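Long-range contacts in VMB-1 (Vibrio alginolyticus, PDB 6JV4), which probably hydrolyses the beta-lactam ring of antibiotics to a substituted beta-amino acid, as a zinc-dependent subclass B1 metallo-beta-lactamase: residues Ser39-Ile44 against Glu156-Gly161; Gly46-Met51 against Thr74-Val79. All blocks are in the same frame, centred on the assembly; numbering follows the deposited sequence.

In the fold
Contact 1 is buried throughout; contact 2 is buried toward Met51 and Val79 but reaches the surface around Thr47, Thr74 and Lys76. They share no strand, yet strand 36-45 of contact 1 is the antiparallel neighbour of strand 48-52 of contact 2 in the larger sheet, and Val43 N probably donates to His50 O, at 2.8 Å. Contact 1 looks across the interior to the smaller sheet, about 8 Å from the centre of the chain, and relies on apolar side chains and a ring edge without any hydrogen bond. Contact 2 runs within the larger sheet, about 15 Å from that centre; it buries 498 Å² against 180 Å² and is built from backbone hydrogen bonds, with charged side chains at its outer end.

Contact 1: Ser39-Ile44 against Glu156-Gly161; sequences SGLVVI and EKILFG
Phe160 meets Ser39 and Gly40 with one end of its ring. Phe160 CZ stands 3.3 Å from Ser39 O, which lies in the ring plane at the edge, so the carbonyl oxygen faces the slightly positive rim of C-H groups. The next ring atom, Phe160 CE1, comes within 3.7 Å of Gly40 CA, an oblique approach to the ring. Leu41 completes the first shell: its branch point CG is 3.9 Å from Phe160 CD1, while its CD1 lies 4.0 Å from Phe160 CB. The two side chains extend in opposite directions and slide past each other, so Leu41 packs alongside the root of the phenylalanine. Beyond them, Leu41 CD1 approaches Ile158 CG2 at 4.4 Å, a looser apolar touch.

In Phe160, CG is anti to the backbone N (chi1 -175°), which carries the ring across to the backbone of Ser39. Farther out, Ser39 OG is hydrogen-bonded to Gln23 NE2, and the backbone of Ser39 also bonds to Gly204. At the other end, Lys157 and Ile158 form a G1 beta bulge opposite Leu153, just where strand 158-162 starts.

No hydrogen bond joins the segments, and their strand axes approach only to 8.5 Å at 136°, as expected for packing between sheets and not for pairing within one. This is the interior of the alpha-beta/beta-alpha sandwich of the metallo-beta-lactamase fold. The Phe160 side chain lies about 9 Å from a zinc ion, near the end of its strand that leads to the zinc ligand Cys163. Ile52 of strand 48-52 packs on both Leu41 and Phe160, Leu153 of strand 150-153 covers Leu41, and Val21 of strand 21-30 covers Ile158.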
loop_
_atom_site.group_PDB
_atom_site.type_symbol
_atom_site.label_atom_id
_atom_site.label_comp_id
_atom_site.label_asym_id
_atom_site.label_seq_id
_atom_site.Cartn_x
_atom_site.Cartn_y
_atom_site.Cartn_z
ATOM N N SER A 39 0.855 6.507 3.551
ATOM C CA SER A 39 -0.274 6.657 2.619
ATOM C C SER A 39 -0.900 5.304 2.282
ATOM O O SER A 39 -0.189 4.345 2.068
ATOM C CB SER A 39 0.162 7.288 1.333
ATOM O OG SER A 39 0.656 8.597 1.522
ATOM N N GLY A 40 -2.217 5.311 2.161
ATOM C CA GLY A 40 -2.939 4.277 1.398
ATOM C C GLY A 40 -3.953 4.976 0.517
ATOM O O GLY A 40 -3.935 6.250 0.463
ATOM N N LEU A 41 -4.864 4.222 -0.071
ATOM C CA LEU A 41 -5.876 4.793 -0.969
ATOM C C LEU A 41 -7.277 4.357 -0.549
ATOM O O LEU A 41 -7.461 3.290 0.036
ATOM C CB LEU A 41 -5.614 4.452 -2.432
ATOM C CG LEU A 41 -4.243 4.856 -3.003
ATOM C CD1 LEU A 41 -4.172 4.412 -4.442
ATOM C CD2 LEU A 41 -4.016 6.359 -2.928
ATOM N N VAL A 42 -8.233 5.154 -0.985
ATOM C CA VAL A 42 -9.655 4.744 -1.060
ATOM C C VAL A 42 -10.058 4.860 -2.518
ATOM O O VAL A 42 -9.815 5.934 -3.110
ATOM C CB VAL A 42 -10.568 5.589 -0.173
ATOM C CG1 VAL A 42 -12.000 5.209 -0.399
ATOM C CG2 VAL A 42 -10.216 5.484 1.301
ATOM N N VAL A 43 -10.528 3.762 -3.072
ATOM C CA VAL A 43 -10.964 3.704 -4.487
ATOM C C VAL A 43 -12.474 3.542 -4.487
ATOM O O VAL A 43 -13.010 2.595 -3.848
ATOM C CB VAL A 43 -10.226 2.622 -5.281
ATOM C CG1 VAL A 43 -10.681 2.588 -6.743
ATOM C CG2 VAL A 43 -8.734 2.837 -5.204
ATOM N N ILE A 44 -13.123 4.421 -5.248
ATOM C CA ILE A 44 -14.613 4.472 -5.325
ATOM C C ILE A 44 -15.008 3.927 -6.693
ATOM O O ILE A 44 -14.455 4.409 -7.709
ATOM C CB ILE A 44 -15.128 5.898 -5.111
ATOM C CG1 ILE A 44 -14.725 6.444 -3.744
ATOM C CG2 ILE A 44 -16.652 5.978 -5.315
ATOM C CD1 ILE A 44 -14.854 7.920 -3.641
ATOM N N GLU A 156 -6.884 5.910 -14.020
ATOM C CA GLU A 156 -6.211 7.168 -13.622
ATOM C C GLU A 156 -4.683 7.121 -13.816
ATOM O O GLU A 156 -4.022 8.169 -13.593
ATOM C CB GLU A 156 -6.471 7.383 -12.136
ATOM C CG GLU A 156 -7.930 7.527 -11.790
ATOM C CD GLU A 156 -8.802 6.300 -11.628
ATOM O OE1 GLU A 156 -8.287 5.159 -11.665
ATOM O OE2 GLU A 156 -10.031 6.500 -11.528
ATOM N N LYS A 157 -4.141 5.976 -14.159
ATOM C CA LYS A 157 -2.689 5.713 -14.308
ATOM C C LYS A 157 -2.018 6.047 -12.967
ATOM O O LYS A 157 -0.910 6.624 -12.938
ATOM C CB LYS A 157 -2.081 6.520 -15.457
ATOM C CG LYS A 157 -2.816 6.428 -16.798
ATOM C CD LYS A 157 -2.865 5.012 -17.280
ATOM C CE LYS A 157 -3.578 4.839 -18.613
ATOM N NZ LYS A 157 -5.023 5.103 -18.461
ATOM N N ILE A 158 -2.652 5.610 -11.886
ATOM C CA ILE A 158 -2.063 5.743 -10.529
ATOM C C ILE A 158 -1.485 4.399 -10.146
ATOM O O ILE A 158 -2.237 3.394 -10.131
ATOM C CB ILE A 158 -3.079 6.241 -9.516
ATOM C CG1 ILE A 158 -3.526 7.660 -9.859
ATOM C CG2 ILE A 158 -2.501 6.120 -8.094
ATOM C CD1 ILE A 158 -4.707 8.136 -9.080
ATOM N N LEU A 159 -0.224 4.401 -9.750
ATOM C CA LEU A 159 0.395 3.169 -9.241
ATOM C C LEU A 159 0.601 3.337 -7.736
ATOM O O LEU A 159 1.384 4.246 -7.340
ATOM C CB LEU A 159 1.745 2.950 -9.925
ATOM C CG LEU A 159 2.492 1.733 -9.381
ATOM C CD1 LEU A 159 1.717 0.459 -9.701
ATOM C CD2 LEU A 159 3.903 1.689 -9.997
ATOM N N PHE A 160 -0.098 2.556 -6.926
ATOM C CA PHE A 160 0.172 2.470 -5.457
ATOM C C PHE A 160 1.346 1.537 -5.237
ATOM O O PHE A 160 1.264 0.329 -5.441
ATOM C CB PHE A 160 -1.028 1.986 -4.642
ATOM C CG PHE A 160 -0.735 2.041 -3.169
ATOM C CD1 PHE A 160 -0.700 3.264 -2.525
ATOM C CD2 PHE A 160 -0.431 0.894 -2.460
ATOM C CE1 PHE A 160 -0.394 3.344 -1.172
ATOM C CE2 PHE A 160 -0.089 0.972 -1.114
ATOM C CZ PHE A 160 -0.051 2.194 -0.471
ATOM N N GLY A 161 2.497 2.113 -4.912
ATOM C CA GLY A 161 3.744 1.375 -4.706
ATOM C C GLY A 161 3.867 0.775 -3.315
ATOM O O GLY A 161 4.513 -0.273 -3.136
#

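Contact 2: Gly46-Met51 against Thr74-Val79; sequences GTEAHM and TIKSAV
Ala49 is bonded to strand 74-79 through both its N-H and its carbonyl: its N donates to Thr74 O at 2.8 Å, and its O accepts Lys76 N at 2.9 Å. Met51 repeats the pattern, with N donating to Ser77 O (3.0 Å) and O accepting Val79 N (2.9 Å). These bonds are those of parallel strands, but between the pairs Ala49-Ile75 and Met51-Ala78 one strand has a single residue, His50, and the other has two, Lys76 and Ser77. That register is consistent with a beta bulge, as are the helix-like backbone of Lys76 (psi -45°) and the buried Ser77 N, which finds no partner.

Beside the bulge, Ser77 OG reaches the edge of the His50 imidazole, in its plane, and is hydrogen-bonded to ND1 at 2.8 Å. A chi1 of 71° swings the hydroxyl toward that ring. Lys76 bends at its second torsion and crosses Glu48 at a slant, its CG 3.5 Å from Glu48 CD; the salt bridge between their charged ends is long.

On the opposite face Met51 CB touches Ala78 CB at 3.7 Å, and Met51 CG meets Ile75 CD1 at 4.0 Å. Helix 58-70 links the two strands in a beta-alpha-beta crossover and packs on that face: Ile68 covers Ala49, Leu64 and Ile65 cover Met51, and strand 100-104 continues the sheet beyond Ala78.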
loop_
_atom_site.group_PDB
_atom_site.type_symbol
_atom_site.label_atom_id
_atom_site.label_comp_id
_atom_site.label_asym_id
_atom_site.label_seq_id
_atom_site.Cartn_x
_atom_site.Cartn_y
_atom_site.Cartn_z
ATOM N N GLY A 46 -18.688 3.278 -8.331
ATOM C CA GLY A 46 -20.132 3.552 -8.186
ATOM C C GLY A 46 -20.424 3.919 -6.758
ATOM O O GLY A 46 -19.907 4.975 -6.323
ATOM N N THR A 47 -21.184 3.100 -6.037
ATOM C CA THR A 47 -21.518 3.368 -4.616
ATOM C C THR A 47 -20.654 2.508 -3.696
ATOM O O THR A 47 -20.940 2.517 -2.501
ATOM C CB THR A 47 -23.000 3.162 -4.298
ATOM O OG1 THR A 47 -23.319 1.816 -4.623
ATOM C CG2 THR A 47 -23.858 4.150 -5.053
ATOM N N GLU A 48 -19.690 1.765 -4.244
ATOM C CA GLU A 48 -18.838 0.889 -3.411
ATOM C C GLU A 48 -17.471 1.563 -3.251
ATOM O O GLU A 48 -16.970 2.184 -4.185
ATOM C CB GLU A 48 -18.728 -0.497 -4.026
ATOM C CG GLU A 48 -20.089 -1.154 -4.215
ATOM C CD GLU A 48 -19.999 -2.526 -4.854
ATOM O OE1 GLU A 48 -19.073 -2.758 -5.663
ATOM O OE2 GLU A 48 -20.885 -3.344 -4.558
ATOM N N ALA A 49 -16.909 1.451 -2.064
ATOM C CA ALA A 49 -15.554 1.959 -1.790
ATOM C C ALA A 49 -14.683 0.794 -1.362
ATOM O O ALA A 49 -15.173 -0.202 -0.776
ATOM C CB ALA A 49 -15.571 2.992 -0.692
ATOM N N HIS A 50 -13.382 0.991 -1.570
ATOM C CA HIS A 50 -12.383 -0.053 -1.312
ATOM C C HIS A 50 -11.147 0.598 -0.726
ATOM O O HIS A 50 -10.794 1.694 -1.179
ATOM C CB HIS A 50 -12.061 -0.765 -2.608
ATOM C CG HIS A 50 -13.251 -1.341 -3.292
ATOM N ND1 HIS A 50 -13.618 -2.652 -3.107
ATOM C CD2 HIS A 50 -14.115 -0.817 -4.190
ATOM C CE1 HIS A 50 -14.673 -2.911 -3.881
ATOM N NE2 HIS A 50 -14.981 -1.817 -4.550
ATOM N N MET A 51 -10.550 -0.023 0.270
ATOM C CA MET A 51 -9.276 0.480 0.847
ATOM C C MET A 51 -8.095 -0.246 0.228
ATOM O O MET A 51 -8.145 -1.496 0.074
ATOM C CB MET A 51 -9.219 0.280 2.364
ATOM C CG MET A 51 -10.192 1.071 3.088
ATOM S SD MET A 51 -9.851 0.801 4.882
ATOM C CE MET A 51 -11.451 1.320 5.482
ATOM N N THR A 74 -20.745 2.300 0.468
ATOM C CA THR A 74 -20.558 1.021 1.188
ATOM C C THR A 74 -19.072 0.626 1.101
ATOM O O THR A 74 -18.555 0.481 -0.027
ATOM C CB THR A 74 -21.400 -0.100 0.589
ATOM O OG1 THR A 74 -22.737 0.368 0.731
ATOM C CG2 THR A 74 -21.289 -1.415 1.321
ATOM N N ILE A 75 -18.442 0.392 2.242
ATOM C CA ILE A 75 -17.050 -0.126 2.248
ATOM C C ILE A 75 -17.122 -1.634 1.990
ATOM O O ILE A 75 -17.546 -2.391 2.886
ATOM C CB ILE A 75 -16.330 0.316 3.538
ATOM C CG1 ILE A 75 -14.977 -0.395 3.658
ATOM C CG2 ILE A 75 -17.189 0.107 4.793
ATOM C CD1 ILE A 75 -13.979 0.028 2.635
ATOM N N LYS A 76 -16.727 -2.051 0.794
ATOM C CA LYS A 76 -16.885 -3.421 0.247
ATOM C C LYS A 76 -15.682 -4.295 0.589
ATOM O O LYS A 76 -15.852 -5.493 0.915
ATOM C CB LYS A 76 -17.047 -3.420 -1.278
ATOM C CG LYS A 76 -18.488 -3.277 -1.735
ATOM C CD LYS A 76 -19.361 -4.451 -1.306
ATOM C CE LYS A 76 -20.818 -4.257 -1.659
ATOM N NZ LYS A 76 -21.621 -5.440 -1.269
ATOM N N SER A 77 -14.479 -3.771 0.426
ATOM C CA SER A 77 -13.312 -4.649 0.640
ATOM C C SER A 77 -12.077 -3.792 0.841
ATOM O O SER A 77 -12.123 -2.619 0.563
ATOM C CB SER A 77 -13.132 -5.611 -0.500
ATOM O OG SER A 77 -12.677 -4.929 -1.676
ATOM N N ALA A 78 -11.021 -4.424 1.338
ATOM C CA ALA A 78 -9.696 -3.801 1.467
ATOM C C ALA A 78 -8.675 -4.805 0.968
ATOM O O ALA A 78 -8.849 -6.036 1.179
ATOM C CB ALA A 78 -9.427 -3.420 2.885
ATOM N N VAL A 79 -7.585 -4.301 0.397
ATOM C CA VAL A 79 -6.399 -5.117 0.083
ATOM C C VAL A 79 -5.231 -4.544 0.882
ATOM O O VAL A 79 -5.135 -3.299 1.040
ATOM C CB VAL A 79 -6.071 -5.164 -1.420
ATOM C CG1 VAL A 79 -5.758 -3.788 -1.998
ATOM C CG2 VAL A 79 -4.944 -6.140 -1.718
#